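PDB 4LK4: VESB protease from Vibrio cholerae, which probably cleaves peptide bonds as a secreted serine endopeptidase of the trypsin family. Local coordinates for residues R10-W22 and T152-S164. The protein carries 1 engineered substitution. Sequence-based numbering, arbitrary orientation.
Sequences RIINGSNANSAEW and TPILQEVDVDLVS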
loop_
_atom_site.group_PDB
_atom_site.type_symbol
_atom_site.label_atom_id
_atom_site.label_comp_id
_atom_site.label_asym_id
_atom_site.label_seq_id
_atom_site.Cartn_x
_atom_site.Cartn_y
_atom_site.Cartn_z
ATOM N N ARG A 10 7.243 -27.818 -9.269
ATOM C CA ARG A 10 7.629 -26.538 -9.930
ATOM C C ARG A 10 6.518 -26.109 -10.896
ATOM O O ARG A 10 6.304 -26.716 -11.940
ATOM C CB ARG A 10 8.964 -26.721 -10.657
ATOM C CG ARG A 10 9.831 -25.471 -10.788
ATOM C CD ARG A 10 11.310 -25.817 -10.565
ATOM N NE ARG A 10 12.294 -24.939 -11.220
ATOM C CZ ARG A 10 12.514 -23.650 -10.923
ATOM N NH1 ARG A 10 11.786 -22.999 -10.000
ATOM N NH2 ARG A 10 13.467 -22.996 -11.590
ATOM N N ILE A 11 5.798 -25.062 -10.524
ATOM C CA ILE A 11 4.647 -24.602 -11.289
ATOM C C ILE A 11 5.161 -23.671 -12.375
ATOM O O ILE A 11 5.262 -22.481 -12.191
ATOM C CB ILE A 11 3.631 -23.871 -10.387
ATOM C CG1 ILE A 11 3.283 -24.731 -9.151
ATOM C CG2 ILE A 11 2.381 -23.561 -11.190
ATOM C CD1 ILE A 11 3.217 -23.966 -7.844
ATOM N N ILE A 12 5.495 -24.248 -13.509
ATOM C CA ILE A 12 6.254 -23.568 -14.551
ATOM C C ILE A 12 5.332 -22.637 -15.336
ATOM O O ILE A 12 5.670 -21.491 -15.616
ATOM C CB ILE A 12 6.950 -24.650 -15.422
ATOM C CG1 ILE A 12 8.229 -25.106 -14.711
ATOM C CG2 ILE A 12 7.264 -24.159 -16.824
ATOM C CD1 ILE A 12 8.473 -26.606 -14.728
ATOM N N ASN A 13 4.157 -23.140 -15.670
ATOM C CA ASN A 13 3.106 -22.335 -16.280
ATOM C C ASN A 13 2.116 -22.012 -15.188
ATOM O O ASN A 13 1.985 -22.739 -14.188
ATOM C CB ASN A 13 2.391 -23.103 -17.403
ATOM C CG ASN A 13 3.338 -23.575 -18.492
ATOM O OD1 ASN A 13 3.724 -24.740 -18.549
ATOM N ND2 ASN A 13 3.730 -22.659 -19.353
ATOM N N GLY A 14 1.402 -20.926 -15.370
ATOM C CA GLY A 14 0.397 -20.536 -14.389
ATOM C C GLY A 14 -0.657 -21.605 -14.367
ATOM O O GLY A 14 -0.861 -22.292 -15.364
ATOM N N SER A 15 -1.351 -21.700 -13.237
ATOM C CA SER A 15 -2.272 -22.782 -12.998
ATOM C C SER A 15 -3.272 -22.370 -11.919
ATOM O O SER A 15 -2.935 -21.607 -11.027
ATOM C CB SER A 15 -1.460 -24.016 -12.563
ATOM O OG SER A 15 -2.269 -24.975 -11.898
ATOM N N ASN A 16 -4.490 -22.899 -12.001
ATOM C CA ASN A 16 -5.485 -22.641 -10.989
ATOM C C ASN A 16 -4.884 -22.968 -9.610
ATOM O O ASN A 16 -4.350 -24.028 -9.408
ATOM C CB ASN A 16 -6.732 -23.514 -11.214
ATOM C CG ASN A 16 -7.640 -23.030 -12.355
ATOM O OD1 ASN A 16 -7.462 -21.969 -12.971
ATOM N ND2 ASN A 16 -8.656 -23.838 -12.624
ATOM N N ALA A 17 -4.919 -22.042 -8.671
ATOM C CA ALA A 17 -4.330 -22.308 -7.364
ATOM C C ALA A 17 -5.170 -23.302 -6.542
ATOM O O ALA A 17 -6.335 -23.537 -6.844
ATOM C CB ALA A 17 -4.154 -21.010 -6.601
ATOM N N ASN A 18 -4.551 -23.873 -5.511
ATOM C CA ASN A 18 -5.263 -24.594 -4.461
ATOM C C ASN A 18 -5.590 -23.596 -3.344
ATOM O O ASN A 18 -4.676 -23.032 -2.753
ATOM C CB ASN A 18 -4.373 -25.715 -3.930
ATOM C CG ASN A 18 -4.957 -26.396 -2.709
ATOM O OD1 ASN A 18 -6.090 -26.115 -2.283
ATOM N ND2 ASN A 18 -4.184 -27.313 -2.133
ATOM N N SER A 19 -6.876 -23.387 -3.059
ATOM C CA SER A 19 -7.331 -22.226 -2.248
ATOM C C SER A 19 -6.955 -22.267 -0.782
ATOM O O SER A 19 -6.845 -21.217 -0.126
ATOM C CB SER A 19 -8.854 -22.064 -2.308
ATOM O OG SER A 19 -9.491 -23.052 -1.515
ATOM N N ALA A 20 -6.814 -23.482 -0.273
ATOM C CA ALA A 20 -6.398 -23.702 1.075
ATOM C C ALA A 20 -4.958 -23.248 1.272
ATOM O O ALA A 20 -4.552 -23.030 2.418
ATOM C CB ALA A 20 -6.541 -25.173 1.427
ATOM N N GLU A 21 -4.189 -23.104 0.187
ATOM C CA GLU A 21 -2.801 -22.627 0.287
ATOM C C GLU A 21 -2.721 -21.104 0.262
ATOM O O GLU A 21 -1.654 -20.519 0.492
ATOM C CB GLU A 21 -1.911 -23.229 -0.820
ATOM C CG GLU A 21 -1.516 -24.701 -0.584
ATOM C CD GLU A 21 -1.010 -25.434 -1.836
ATOM O OE1 GLU A 21 -0.207 -24.869 -2.611
ATOM O OE2 GLU A 21 -1.411 -26.597 -2.047
ATOM N N TRP A 22 -3.848 -20.454 -0.017
ATOM C CA TRP A 22 -3.858 -19.004 -0.120
ATOM C C TRP A 22 -5.033 -18.373 0.636
ATOM O O TRP A 22 -5.837 -17.663 0.056
ATOM C CB TRP A 22 -3.891 -18.618 -1.594
ATOM C CG TRP A 22 -2.695 -19.059 -2.365
ATOM C CD1 TRP A 22 -2.559 -20.199 -3.094
ATOM C CD2 TRP A 22 -1.485 -18.335 -2.530
ATOM N NE1 TRP A 22 -1.328 -20.238 -3.696
ATOM C CE2 TRP A 22 -0.644 -19.108 -3.352
ATOM C CE3 TRP A 22 -1.010 -17.118 -2.034
ATOM C CZ2 TRP A 22 0.636 -18.698 -3.690
ATOM C CZ3 TRP A 22 0.244 -16.716 -2.374
ATOM C CH2 TRP A 22 1.057 -17.500 -3.189
ATOM N N THR A 152 -9.683 -15.047 -16.139
ATOM C CA THR A 152 -10.453 -16.074 -15.458
ATOM C C THR A 152 -10.846 -15.719 -14.037
ATOM O O THR A 152 -10.093 -15.059 -13.350
ATOM C CB THR A 152 -9.593 -17.343 -15.456
ATOM O OG1 THR A 152 -9.859 -18.013 -16.680
ATOM C CG2 THR A 152 -9.854 -18.260 -14.371
ATOM N N PRO A 153 -11.975 -16.254 -13.550
ATOM C CA PRO A 153 -12.389 -15.874 -12.215
ATOM C C PRO A 153 -11.662 -16.601 -11.102
ATOM O O PRO A 153 -11.903 -16.324 -9.935
ATOM C CB PRO A 153 -13.889 -16.186 -12.216
ATOM C CG PRO A 153 -14.054 -17.250 -13.223
ATOM C CD PRO A 153 -12.933 -17.165 -14.196
ATOM N N ILE A 154 -10.767 -17.500 -11.467
ATOM C CA ILE A 154 -10.109 -18.415 -10.533
ATOM C C ILE A 154 -8.680 -17.929 -10.226
ATOM O O ILE A 154 -7.884 -17.594 -11.128
ATOM C CB ILE A 154 -10.042 -19.836 -11.143
ATOM C CG1 ILE A 154 -11.425 -20.293 -11.615
ATOM C CG2 ILE A 154 -9.423 -20.872 -10.194
ATOM C CD1 ILE A 154 -12.316 -20.847 -10.534
ATOM N N LEU A 155 -8.354 -17.923 -8.946
ATOM C CA LEU A 155 -7.021 -17.549 -8.504
ATOM C C LEU A 155 -5.966 -18.455 -9.136
ATOM O O LEU A 155 -6.062 -19.665 -9.078
ATOM C CB LEU A 155 -6.962 -17.609 -6.974
ATOM C CG LEU A 155 -5.636 -17.274 -6.304
ATOM C CD1 LEU A 155 -5.263 -15.815 -6.544
ATOM C CD2 LEU A 155 -5.710 -17.589 -4.825
ATOM N N GLN A 156 -4.992 -17.844 -9.789
ATOM C CA GLN A 156 -3.861 -18.551 -10.354
ATOM C C GLN A 156 -2.582 -18.392 -9.511
ATOM O O GLN A 156 -2.423 -17.435 -8.744
ATOM C CB GLN A 156 -3.527 -17.996 -11.717
ATOM C CG GLN A 156 -4.666 -17.893 -12.711
ATOM C CD GLN A 156 -5.054 -19.249 -13.172
ATOM O OE1 GLN A 156 -4.268 -19.961 -13.809
ATOM N NE2 GLN A 156 -6.222 -19.673 -12.757
ATOM N N GLU A 157 -1.655 -19.326 -9.691
ATOM C CA GLU A 157 -0.328 -19.207 -9.130
ATOM C C GLU A 157 0.704 -19.611 -10.173
ATOM O O GLU A 157 0.369 -20.251 -11.150
ATOM C CB GLU A 157 -0.188 -20.021 -7.837
ATOM C CG GLU A 157 -0.669 -21.465 -7.905
ATOM C CD GLU A 157 -0.323 -22.280 -6.664
ATOM O OE1 GLU A 157 0.497 -21.799 -5.863
ATOM O OE2 GLU A 157 -0.851 -23.401 -6.474
ATOM N N VAL A 158 1.945 -19.191 -9.991
ATOM C CA VAL A 158 3.038 -19.609 -10.856
ATOM C C VAL A 158 4.374 -19.430 -10.141
ATOM O O VAL A 158 4.538 -18.544 -9.286
ATOM C CB VAL A 158 3.028 -18.816 -12.173
ATOM C CG1 VAL A 158 3.274 -17.339 -11.920
ATOM C CG2 VAL A 158 4.028 -19.383 -13.185
ATOM N N ASP A 159 5.335 -20.264 -10.472
ATOM C CA ASP A 159 6.655 -20.108 -9.901
ATOM C C ASP A 159 7.524 -19.230 -10.780
ATOM O O ASP A 159 7.397 -19.221 -11.995
ATOM C CB ASP A 159 7.301 -21.457 -9.641
ATOM C CG ASP A 159 6.781 -22.112 -8.352
ATOM O OD1 ASP A 159 6.187 -21.402 -7.495
ATOM O OD2 ASP A 159 7.000 -23.331 -8.173
ATOM N N VAL A 160 8.382 -18.468 -10.115
ATOM C CA VAL A 160 9.332 -17.600 -10.756
ATOM C C VAL A 160 10.613 -17.698 -9.964
ATOM O O VAL A 160 10.581 -18.009 -8.783
ATOM C CB VAL A 160 8.836 -16.136 -10.750
ATOM C CG1 VAL A 160 7.566 -16.004 -11.556
ATOM C CG2 VAL A 160 8.579 -15.643 -9.345
ATOM N N ASP A 161 11.731 -17.408 -10.610
ATOM C CA ASP A 161 13.059 -17.397 -9.946
ATOM C C ASP A 161 13.576 -15.987 -9.655
ATOM O O ASP A 161 13.501 -15.102 -10.513
ATOM C CB ASP A 161 14.092 -18.087 -10.834
ATOM C CG ASP A 161 13.963 -19.595 -10.830
ATOM O OD1 ASP A 161 13.103 -20.143 -10.098
ATOM O OD2 ASP A 161 14.743 -20.244 -11.569
ATOM N N LEU A 162 14.154 -15.789 -8.475
ATOM C CA LEU A 162 14.810 -14.516 -8.145
ATOM C C LEU A 162 15.969 -14.262 -9.109
ATOM O O LEU A 162 16.714 -15.163 -9.392
ATOM C CB LEU A 162 15.307 -14.529 -6.703
ATOM C CG LEU A 162 15.811 -13.222 -6.075
ATOM C CD1 LEU A 162 14.828 -12.055 -6.177
ATOM C CD2 LEU A 162 16.179 -13.492 -4.619
ATOM N N VAL A 163 16.062 -13.037 -9.619
ATOM C CA VAL A 163 17.100 -12.569 -10.536
ATOM C C VAL A 163 18.162 -11.734 -9.787
ATOM O O VAL A 163 17.846 -11.111 -8.782
ATOM C CB VAL A 163 16.442 -11.662 -11.602
ATOM C CG1 VAL A 163 17.457 -11.052 -12.568
ATOM C CG2 VAL A 163 15.371 -12.427 -12.367
ATOM N N SER A 164 19.411 -11.731 -10.277
ATOM C CA SER A 164 20.498 -10.883 -9.705
ATOM C C SER A 164 20.086 -9.436 -9.730
ATOM O O SER A 164 19.661 -8.943 -10.759
ATOM C CB SER A 164 21.824 -10.991 -10.496
ATOM O OG SER A 164 22.300 -12.354 -10.590
HETATM O O HOH W 1 7.322 -19.340 -14.640
HETATM O O HOH W 2 1.925 -22.801 -4.077
HETATM O O HOH W 3 0.476 -25.652 -5.658
#
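Arg10 grips Asp161 end-on with NH1 and NH2: NH1 lies 3.1 Å from OD1 and NH2 lies 3.0 Å from OD2. Each oxygen offers its syn lone pair, and the guanidinium and carboxylate planes differ by just 13°, so the salt bridge is bidentate and almost flat. Two residues back along strand 156-162, Asp159 meets Ile11 twice, its amide N donating to Ile11 O at 2.8 Å while OD2 receives Ile11 N from above the carboxylate plane. That carboxylate is held from elsewhere too, OD1 by Thr136 and OD2 by a salt bridge to Lys206. A water joins Ile12 O to Asp159 O.

Farther along, Ser15 and Glu157 form an antiparallel hydrogen-bonded pair, and Ala17 N reaches Leu155 O at 2.7 Å. The chain of Gln156, bent at chi2 (-72°), brings its NE2 both to Asn16 OD1, at 2.6 Å on a lone pair, and to Ile154 O; the two side-chain amide planes stand 81° apart. CG2 of Ile154 packs against the Asn16 amide, 3.5 Å from Asn16 CG.

On the face that carries Ser15 and Glu157, OE1 of Glu157 receives a weak bond from Trp22 NE1 at the indole edge. Glu157 and Glu21 are close, OE1 of Glu21 4.2 Å from OE2 of Glu157, and two waters bridge them, one holding Glu21 OE1 weakly, which probably softens the repulsion. Leu155 CD2 closes the packing against Trp22 CB, beside Ala17.

The short strand 15-16 thus adds to the edge of strand 156-162 in the second barrel of the trypsin domain. The Arg10-Ile11 peptide bond is intact, probably the bond that activation would cut, as in other S1 zymogens, and Ile11 N is spent on Asp159. This is consistent with an uncleaved zymogen form whose N-terminal segment is held by backbone bonds plus the Arg10-Asp161 salt bridge.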